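Local coordinates for protein auracyanin-B-2 (Chloroflexus aurantiacus, PDB 1QHQ) that carries electrons as a blue copper protein of the cupredoxin fold, probably as a soluble acceptor for the membrane-bound alternative complex III, at residues A[60-63]-A[67-70]. Numbering follows the deposited sequence.
Sequences VLVN and DVAA. With SO4 (sulfate ion), chain E.
Val68 divides its two methyls between the protein and an anion: CG1 reaches Val62, the last residue of the strand, and Asn63 just beyond it, while CG2 lies 3.5 Å from O1 of a sulfate ion. With CG1 anti to the backbone N (chi1 164°), that methyl is carried across to the strand, where Val68 CG1 lies 3.9 Å from Val62 CG2, the two side chains passing alongside one another and pointing opposite ways. The same Val68 CG1 also rests 3.7 Å from the backbone O of Asn63, a plain van der Waals touch. No hydrogen bond joins 60-63 to 67-70. Val62 CG2 also packs on Ala69, 4.0 Å from its CA and 4.1 Å from its CB; the side chain of Ala69 is about 11 Å from that of the copper ligand Met132. The sulfate, probably from the crystallisation liquor, sits at the first turn of the helix: Val68 N donates to its O1 (2.7 Å, N-H...O 156°), and Gly65 N binds the ion too. Cutting Val68 back to an alanine would remove both methyls and is likely to leave a gap beside Val62 CG2 and the carbonyl of Asn63. In this cupredoxin domain the contact seats the start of helix 66-77 against strand 60-62, with Val72 from the next turn also touching Val62. That strand runs between 93-96 and 116-121, and Ala69 reaches Leu119 on the latter.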
ATOM      1  N   VAL A  60      -1.021  -0.200   0.325  1.00  8.52           N
ATOM      2  CA  VAL A  60      -1.716  -0.578  -0.896  1.00 10.35           C
ATOM      3  C   VAL A  60      -1.906   0.636  -1.808  1.00 10.30           C
ATOM      4  O   VAL A  60      -2.544   1.588  -1.451  1.00  9.64           O
ATOM      5  CB  VAL A  60      -3.122  -1.175  -0.651  1.00 10.22           C
ATOM      6  CG1 VAL A  60      -3.749  -1.639  -1.974  1.00 12.24           C
ATOM      7  CG2 VAL A  60      -3.006  -2.364   0.297  1.00  9.77           C
ATOM      8  N   LEU A  61      -1.277   0.554  -3.006  1.00  9.99           N
ATOM      9  CA  LEU A  61      -1.445   1.681  -3.966  1.00  9.90           C
ATOM     10  C   LEU A  61      -2.567   1.350  -4.935  1.00 10.41           C
ATOM     11  O   LEU A  61      -2.562   0.287  -5.530  1.00 10.29           O
ATOM     12  CB  LEU A  61      -0.105   1.814  -4.735  1.00  9.25           C
ATOM     13  CG  LEU A  61      -0.197   2.905  -5.844  1.00  8.05           C
ATOM     14  CD1 LEU A  61      -0.366   4.264  -5.168  1.00  8.69           C
ATOM     15  CD2 LEU A  61       1.082   2.907  -6.672  1.00 10.59           C
ATOM     16  N   VAL A  62      -3.546   2.247  -5.048  1.00 10.28           N
ATOM     17  CA  VAL A  62      -4.680   1.982  -5.916  1.00 11.02           C
ATOM     18  C   VAL A  62      -4.671   2.917  -7.131  1.00 12.27           C
ATOM     19  O   VAL A  62      -4.108   3.988  -7.081  1.00 11.71           O
ATOM     20  CB  VAL A  62      -6.024   2.034  -5.200  1.00 15.85           C
ATOM     21  CG1 VAL A  62      -5.975   1.173  -3.922  1.00 16.40           C
ATOM     22  CG2 VAL A  62      -6.453   3.434  -4.894  1.00 15.34           C
ATOM     23  N   ASN A  63      -5.316   2.410  -8.192  1.00 12.76           N
ATOM     24  CA  ASN A  63      -5.325   3.146  -9.476  1.00 14.57           C
ATOM     25  C   ASN A  63      -6.431   4.174  -9.519  1.00 15.22           C
ATOM     26  O   ASN A  63      -7.393   4.069 -10.300  1.00 17.96           O
ATOM     27  CB  ASN A  63      -5.463   2.094 -10.579  1.00 14.98           C
ATOM     28  CG  ASN A  63      -5.403   2.711 -11.979  1.00 16.34           C
ATOM     29  OD1 ASN A  63      -6.129   2.209 -12.863  1.00 21.40           O
ATOM     30  ND2 ASN A  63      -4.625   3.742 -12.147  1.00 13.08           N
ATOM     31  N   ASP A  67     -13.127   6.441  -4.548  1.00 20.75           N
ATOM     32  CA  ASP A  67     -14.059   5.444  -5.050  1.00 22.71           C
ATOM     33  C   ASP A  67     -13.375   4.143  -5.386  1.00 22.87           C
ATOM     34  O   ASP A  67     -13.805   3.050  -5.030  1.00 21.28           O
ATOM     35  CB  ASP A  67     -14.802   5.979  -6.291  1.00 28.08           C
ATOM     36  CG  ASP A  67     -15.857   7.008  -5.907  1.00 33.09           C
ATOM     37  OD1 ASP A  67     -16.089   7.221  -4.698  1.00 31.79           O
ATOM     38  OD2 ASP A  67     -16.446   7.604  -6.837  1.00 36.11           O
ATOM     39  N   VAL A  68     -12.209   4.269  -6.047  1.00 19.12           N
ATOM     40  CA  VAL A  68     -11.418   3.058  -6.360  1.00 18.66           C
ATOM     41  C   VAL A  68     -10.854   2.456  -5.077  1.00 16.90           C
ATOM     42  O   VAL A  68     -10.893   1.225  -4.873  1.00 14.98           O
ATOM     43  CB  VAL A  68     -10.312   3.453  -7.353  1.00 23.05           C
ATOM     44  CG1 VAL A  68      -9.218   2.434  -7.479  1.00 20.58           C
ATOM     45  CG2 VAL A  68     -10.972   3.693  -8.738  1.00 22.72           C
ATOM     46  N   ALA A  69     -10.427   3.298  -4.161  1.00 16.15           N
ATOM     47  CA  ALA A  69      -9.865   2.849  -2.888  1.00 17.01           C
ATOM     48  C   ALA A  69     -10.884   2.047  -2.098  1.00 19.09           C
ATOM     49  O   ALA A  69     -10.544   1.071  -1.439  1.00 18.63           O
ATOM     50  CB  ALA A  69      -9.322   4.006  -2.070  1.00 13.02           C
ATOM     51  N   ALA A  70     -12.135   2.524  -2.096  1.00 18.45           N
ATOM     52  CA  ALA A  70     -13.197   1.823  -1.367  1.00 17.74           C
ATOM     53  C   ALA A  70     -13.444   0.464  -1.963  1.00 17.69           C
ATOM     54  O   ALA A  70     -13.584  -0.522  -1.226  1.00 18.01           O
ATOM     55  CB  ALA A  70     -14.465   2.672  -1.390  1.00 17.64           C
TER
HETATM   56  S   SO4 E 144     -11.934   7.627  -8.292  1.00 48.82           S
HETATM   57  O1  SO4 E 144     -11.903   6.655  -7.166  1.00 48.45           O
HETATM   58  O2  SO4 E 144     -13.052   7.276  -9.239  1.00 50.15           O
HETATM   59  O3  SO4 E 144     -10.639   7.550  -9.070  1.00 49.22           O
HETATM   60  O4  SO4 E 144     -12.124   9.013  -7.767  1.00 48.75           O